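PDB 2G7L: TetR-family transcriptional regulator from Streptomyces coelicolor, which probably binds DNA through its N-terminal helix-turn-helix domain and regulates transcription as a dimer, perhaps in response to a small molecule not yet identified. Local coordinates for residues A[27-32]-A[71-76]; A[112-117]-A[155-160]; A[182-187]-A[200-205]. One frame throughout, in Å; residues are numbered along the deposited sequence.

How the contacts relate
The three contacts follow one another along the chain. Contact 1 joins two helices of the N-terminal part, which contains the probable DNA-binding helix-turn-helix. Contact 2 joins two helices of the C-terminal part and lies near the middle of the chain. Their centres are about 17 Å apart, and they touch directly where L71 CD2 meets A114 CB at 3.9 Å. Contact 3 lies about 24 Å from contact 2, centre to centre, with nearest atoms about 8 Å apart. It is about 37 Å from contact 1, on the opposite side of the chain's centre. Contacts 2 and 3 both touch the second subunit. None of the three can be tied to a known ligand site.

Contact 1 (A[27-32]-A[71-76])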
# COMPACT_ATOMS: atom_id res chain seq x y z
N THR A 27 -2.22 7.84 26.13
CA THR A 27 -1.05 7.13 26.69
C THR A 27 -0.15 6.52 25.59
O THR A 27 1.09 6.68 25.62
CB THR A 27 -1.52 6.01 27.67
OG1 THR A 27 -2.34 6.59 28.68
CG2 THR A 27 -0.35 5.36 28.37
N ALA A 28 -0.78 5.81 24.63
CA ALA A 28 -0.07 5.30 23.44
C ALA A 28 0.70 6.42 22.75
O ALA A 28 1.83 6.21 22.37
CB ALA A 28 -1.03 4.65 22.46
N VAL A 29 0.08 7.59 22.61
CA VAL A 29 0.70 8.70 21.92
C VAL A 29 1.93 9.15 22.67
O VAL A 29 3.00 9.37 22.07
CB VAL A 29 -0.27 9.91 21.74
CG1 VAL A 29 0.50 11.15 21.20
CG2 VAL A 29 -1.43 9.58 20.75
N ALA A 30 1.78 9.34 23.99
CA ALA A 30 2.87 9.75 24.86
C ALA A 30 3.97 8.71 24.86
O ALA A 30 5.12 9.06 24.74
CB ALA A 30 2.35 10.01 26.35
N LEU A 31 3.62 7.43 24.97
CA LEU A 31 4.62 6.34 24.85
C LEU A 31 5.45 6.37 23.53
O LEU A 31 6.68 6.17 23.57
CB LEU A 31 3.93 5.00 25.00
CG LEU A 31 4.81 3.81 25.29
CD1 LEU A 31 5.76 4.10 26.46
CD2 LEU A 31 3.85 2.68 25.60
N MSE A 32 4.79 6.67 22.39
CA MSE A 32 5.49 6.77 21.11
C MSE A 32 6.52 7.91 21.05
O MSE A 32 7.64 7.70 20.63
CB MSE A 32 4.49 6.94 19.97
CG MSE A 32 5.14 7.54 18.69
SE MSE A 32 3.80 7.87 17.38
CE MSE A 32 3.91 9.84 17.67
N LEU A 71 -2.56 6.97 14.84
CA LEU A 71 -2.51 7.75 13.58
C LEU A 71 -3.62 8.73 13.58
O LEU A 71 -3.40 9.91 13.22
CB LEU A 71 -2.58 6.85 12.31
CG LEU A 71 -2.53 7.60 10.98
CD1 LEU A 71 -1.27 8.44 10.90
CD2 LEU A 71 -2.61 6.57 9.83
N ASP A 72 -4.81 8.30 13.97
CA ASP A 72 -5.92 9.27 14.04
C ASP A 72 -5.59 10.53 14.85
O ASP A 72 -5.73 11.65 14.37
CB ASP A 72 -7.21 8.63 14.50
CG ASP A 72 -8.42 9.53 14.23
OD1 ASP A 72 -8.52 10.56 14.91
OD2 ASP A 72 -9.29 9.22 13.38
N ALA A 73 -5.07 10.33 16.05
CA ALA A 73 -4.62 11.43 16.88
C ALA A 73 -3.73 12.39 16.09
O ALA A 73 -3.95 13.60 16.10
CB ALA A 73 -3.83 10.86 18.12
N LEU A 74 -2.73 11.84 15.39
CA LEU A 74 -1.69 12.65 14.69
C LEU A 74 -2.25 13.43 13.48
O LEU A 74 -1.65 14.41 13.02
CB LEU A 74 -0.53 11.74 14.24
CG LEU A 74 0.32 11.13 15.38
CD1 LEU A 74 0.92 9.83 14.98
CD2 LEU A 74 1.46 12.09 15.80
N LEU A 75 -3.43 13.03 13.04
CA LEU A 75 -4.14 13.64 11.90
C LEU A 75 -4.95 14.88 12.28
O LEU A 75 -5.58 15.50 11.42
CB LEU A 75 -5.08 12.61 11.24
CG LEU A 75 -4.58 11.83 10.02
CD1 LEU A 75 -3.08 11.83 9.91
CD2 LEU A 75 -5.14 10.41 9.98
N GLY A 76 -4.97 15.22 13.58
CA GLY A 76 -5.57 16.48 14.02
C GLY A 76 -4.69 17.65 13.60
O GLY A 76 -5.15 18.81 13.57
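V29 and M32 of one helix meet A73 and L74 of another, and the contact is entirely apolar. M32 is present as selenomethionine. It forms the more buried half of the contact together with L74. The two side chains reach toward each other and meet tip to tip. M32 CE lies 3.8 Å from L74 CD2. M32 CE is also 4.0 Å from L74 CD1, so it sits against both branches of the leucine end. M32 gets there with CG anti to the backbone N (chi1 160°) and an extended second torsion. A bend about the CG-SE bond (chi3 107°) then sets the direction of the terminal methyl. L74 contributes through its branched end, which comes nearer to the partner helix than its CB does.

The other half is smaller and more open. V29 and A73 are both partly exposed, and a single methyl pair joins them. V29 CG2 is 3.8 Å from A73 CB. V29 CA and A73 CA, 7.8 Å apart, are the closest CA pair of the two segments. The area buried between the segments is modest, 143 Å², so these two segments touch only lightly.

Around the contact, helix 21-35 also packs on helix 42-48, through T27 and L31. Helix 63-74 leans on the C-terminal part of the chain. L71 and L74 rest on V103 of helix 89-106 and on L110 of helix 108-116. The contact thus joins the first helix of the probable DNA-binding domain to the helix that leads into the regulatory domain.

Contact 2 (A[112-117]-A[155-160]); sequences RSALVA and DATATA
T157 and L115 supply most of the buried surface here. The T157 side chain points from helix 142-161 toward helix 108-116, and its methyl does the touching. T157 CG2 lies 3.8 Å from L115 CD2 and equally close to L115 CG. The methyl therefore rests on the branch point of the leucine as well as on one arm. The two side chains slide past each other in opposite directions. On T157, CG2 is anti to the backbone N, while OG1 sits beside that N (chi1 -50°). This rotation presents the methyl to the partner helix and leaves the hydroxyl to other groups. T157 OG1 is hydrogen-bonded to L153 O, one turn back on its own helix, and to Y100 OH of helix 89-106.

A114 and A158 each add a smaller, nearly equal share. A114 CB is 3.9 Å from T157 CG2, so the threonine methyl meets both A114 and L115. L115 CD1 approaches the backbone of A158, 4.3 Å from A158 CA. The axes of helical segments 112-116 and 155-160 approach to 8.9 Å at an angle of 136°, nearer antiparallel than parallel.

The crossing lies within the TetR-like C-terminal domain. L115 also packs on L115 of the second subunit, which places this helix crossing beside the dimer interface. R112 turns its CB away from the crossing, but its NE is hydrogen-bonded to A161 O at the end of helix 142-161.

All four touching residues are buried. The buried hydroxyl of T157 is satisfied outside the crossing, so between the two segments the threonine serves as an apolar methyl-bearing residue.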
# COMPACT_ATOMS: atom_id res chain seq x y z
N ARG A 112 2.09 1.73 7.17
CA ARG A 112 2.04 0.26 7.00
C ARG A 112 0.86 -0.35 7.70
O ARG A 112 0.15 -1.22 7.15
CB ARG A 112 3.32 -0.42 7.45
CG ARG A 112 4.49 -0.18 6.53
CD ARG A 112 5.83 -0.60 7.15
NE ARG A 112 6.84 0.23 6.52
CZ ARG A 112 8.15 0.17 6.75
NH1 ARG A 112 8.64 -0.74 7.57
NH2 ARG A 112 8.97 0.97 6.11
N SER A 113 0.60 0.11 8.92
CA SER A 113 -0.51 -0.45 9.68
C SER A 113 -1.84 0.05 9.17
O SER A 113 -2.85 -0.68 9.23
CB SER A 113 -0.36 -0.11 11.16
OG SER A 113 0.81 -0.72 11.67
N ALA A 114 -1.87 1.28 8.68
CA ALA A 114 -3.13 1.86 8.09
C ALA A 114 -3.67 1.03 6.87
O ALA A 114 -4.89 0.89 6.65
CB ALA A 114 -2.92 3.36 7.72
N LEU A 115 -2.77 0.33 6.18
CA LEU A 115 -3.27 -0.64 5.17
C LEU A 115 -3.90 -1.85 5.77
O LEU A 115 -4.80 -2.41 5.19
CB LEU A 115 -2.18 -1.03 4.14
CG LEU A 115 -1.57 0.16 3.40
CD1 LEU A 115 -0.15 -0.11 2.94
CD2 LEU A 115 -2.43 0.72 2.26
N VAL A 116 -3.47 -2.26 6.95
CA VAL A 116 -4.12 -3.36 7.65
C VAL A 116 -5.44 -2.92 8.30
O VAL A 116 -6.50 -3.56 8.14
CB VAL A 116 -3.19 -3.96 8.71
CG1 VAL A 116 -3.81 -5.20 9.33
CG2 VAL A 116 -1.86 -4.28 8.10
N ALA A 117 -5.41 -1.80 9.04
CA ALA A 117 -6.67 -1.23 9.60
C ALA A 117 -6.60 0.28 9.51
O ALA A 117 -5.67 0.88 10.00
CB ALA A 117 -6.93 -1.70 11.03
N ASP A 155 -3.43 5.37 -1.95
CA ASP A 155 -2.24 5.66 -2.76
C ASP A 155 -1.19 6.41 -1.95
O ASP A 155 0.01 6.07 -2.01
CB ASP A 155 -2.69 6.47 -3.99
CG ASP A 155 -1.50 7.03 -4.81
OD1 ASP A 155 -0.68 6.19 -5.33
OD2 ASP A 155 -1.42 8.28 -4.94
N ALA A 156 -1.59 7.43 -1.18
CA ALA A 156 -0.62 8.15 -0.35
C ALA A 156 -0.07 7.23 0.72
O ALA A 156 1.13 7.19 0.98
CB ALA A 156 -1.27 9.43 0.29
N THR A 157 -0.96 6.45 1.31
CA THR A 157 -0.61 5.51 2.36
C THR A 157 0.34 4.46 1.85
O THR A 157 1.30 4.15 2.54
CB THR A 157 -1.85 4.77 2.88
OG1 THR A 157 -2.89 5.72 3.21
CG2 THR A 157 -1.53 3.94 4.11
N ALA A 158 0.05 3.86 0.67
CA ALA A 158 0.99 2.85 0.09
C ALA A 158 2.34 3.47 -0.17
O ALA A 158 3.35 2.85 0.11
CB ALA A 158 0.41 2.21 -1.18
N THR A 159 2.38 4.69 -0.66
CA THR A 159 3.68 5.35 -0.95
C THR A 159 4.49 5.70 0.30
O THR A 159 5.74 5.66 0.31
CB THR A 159 3.53 6.62 -1.85
OG1 THR A 159 2.92 6.27 -3.11
CG2 THR A 159 4.91 7.25 -2.17
N ALA A 160 3.79 6.14 1.35
CA ALA A 160 4.45 6.39 2.65
C ALA A 160 4.94 5.08 3.31
O ALA A 160 5.99 5.06 3.96
CB ALA A 160 3.51 7.18 3.58

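Contact 3 (A[182-187]-A[200-205]); sequences ALRDAD and LLVAGS
V202 lays its CG2 methyl over one face of the R184 guanidinium. The methyl stands 3.7 Å above the plane, shifted toward the rim of the group. V202 CG2 is 3.8 Å from R184 CZ. The arginine reaches this position by a bend in its chain (chi3 105°).

The other methyl of V202 turns to L183. V202 CG1 is 4.1 Å from L183 CD2, and the two side chains run past each other in opposite senses. L201 meets L183 at about a right angle, with L201 CD2 4.1 Å from L183 CG. V202 is thus shared between a leucine and an arginine. Replacing it with alanine would remove both methyls, and would probably leave the R184 guanidinium freer to turn and open a gap beside L183.

The contact joins the end of helix 178-185 to the loop before helix 206-223, at the periphery of the TetR-like C-terminal domain. I194 of helix 192-197 touches both L183 and L201. L125 of the second subunit packs on L183, and L132 of that subunit on L201. The leucine and valine contacts are apolar, while R184 adds methyl-over-guanidinium packing without a hydrogen bond to segment 200-205.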
# COMPACT_ATOMS: atom_id res chain seq x y z
N ALA A 182 18.78 -4.60 -9.86
CA ALA A 182 18.41 -5.67 -10.77
C ALA A 182 17.85 -5.14 -12.10
O ALA A 182 18.04 -5.77 -13.16
CB ALA A 182 17.44 -6.64 -10.10
N LEU A 183 17.16 -4.00 -12.03
CA LEU A 183 16.59 -3.34 -13.20
C LEU A 183 17.71 -2.70 -14.02
O LEU A 183 17.75 -2.90 -15.24
CB LEU A 183 15.53 -2.30 -12.82
CG LEU A 183 13.99 -2.54 -12.79
CD1 LEU A 183 13.42 -3.88 -13.40
CD2 LEU A 183 13.31 -2.17 -11.50
N ARG A 184 18.62 -1.96 -13.37
CA ARG A 184 19.82 -1.44 -14.06
C ARG A 184 20.69 -2.55 -14.76
O ARG A 184 21.35 -2.27 -15.77
CB ARG A 184 20.68 -0.56 -13.13
CG ARG A 184 19.88 0.42 -12.30
CD ARG A 184 20.71 1.53 -11.62
NE ARG A 184 20.53 2.79 -12.34
CZ ARG A 184 20.05 3.93 -11.82
NH1 ARG A 184 19.72 4.02 -10.53
NH2 ARG A 184 19.92 5.00 -12.60
N ASP A 185 20.66 -3.78 -14.25
CA ASP A 185 21.49 -4.91 -14.69
C ASP A 185 20.80 -5.87 -15.65
O ASP A 185 21.49 -6.71 -16.27
CB ASP A 185 21.93 -5.80 -13.52
CG ASP A 185 22.93 -5.14 -12.62
OD1 ASP A 185 23.77 -4.34 -13.11
OD2 ASP A 185 22.89 -5.44 -11.40
N ALA A 186 19.46 -5.81 -15.70
CA ALA A 186 18.69 -6.57 -16.70
C ALA A 186 19.35 -6.34 -18.06
O ALA A 186 19.78 -5.23 -18.39
CB ALA A 186 17.22 -6.14 -16.73
N ASP A 187 19.45 -7.43 -18.83
CA ASP A 187 20.13 -7.40 -20.13
C ASP A 187 19.15 -6.97 -21.20
O ASP A 187 18.11 -7.61 -21.38
CB ASP A 187 20.77 -8.77 -20.47
CG ASP A 187 22.00 -9.10 -19.58
OD1 ASP A 187 22.98 -8.30 -19.55
OD2 ASP A 187 22.00 -10.17 -18.93
N LEU A 200 14.08 6.12 -16.68
CA LEU A 200 12.85 6.64 -16.06
C LEU A 200 12.13 5.61 -15.18
O LEU A 200 11.43 5.99 -14.23
CB LEU A 200 11.86 7.23 -17.10
CG LEU A 200 12.07 8.68 -17.55
CD1 LEU A 200 11.00 9.09 -18.54
CD2 LEU A 200 12.11 9.65 -16.39
N LEU A 201 12.28 4.32 -15.49
CA LEU A 201 11.65 3.26 -14.71
C LEU A 201 12.07 3.38 -13.21
O LEU A 201 11.30 3.09 -12.29
CB LEU A 201 12.03 1.93 -15.31
CG LEU A 201 11.45 0.64 -14.74
CD1 LEU A 201 9.97 0.85 -14.66
CD2 LEU A 201 11.80 -0.58 -15.59
N VAL A 202 13.29 3.86 -12.98
CA VAL A 202 13.79 4.05 -11.60
C VAL A 202 14.05 5.54 -11.23
O VAL A 202 14.51 5.83 -10.13
CB VAL A 202 15.04 3.12 -11.34
CG1 VAL A 202 14.73 1.68 -11.79
CG2 VAL A 202 16.27 3.63 -12.12
N ALA A 203 13.72 6.47 -12.11
CA ALA A 203 13.90 7.90 -11.79
C ALA A 203 12.75 8.64 -11.05
O ALA A 203 11.58 8.16 -10.98
CB ALA A 203 14.35 8.68 -13.05
N GLY A 204 13.13 9.78 -10.48
CA GLY A 204 12.24 10.69 -9.76
C GLY A 204 12.22 10.56 -8.25
O GLY A 204 12.33 9.45 -7.71
N SER A 205 12.07 11.70 -7.58
CA SER A 205 11.86 11.79 -6.12
C SER A 205 10.51 11.19 -5.75
O SER A 205 9.64 11.06 -6.59
CB SER A 205 11.90 13.24 -5.68
OG SER A 205 10.85 14.06 -6.24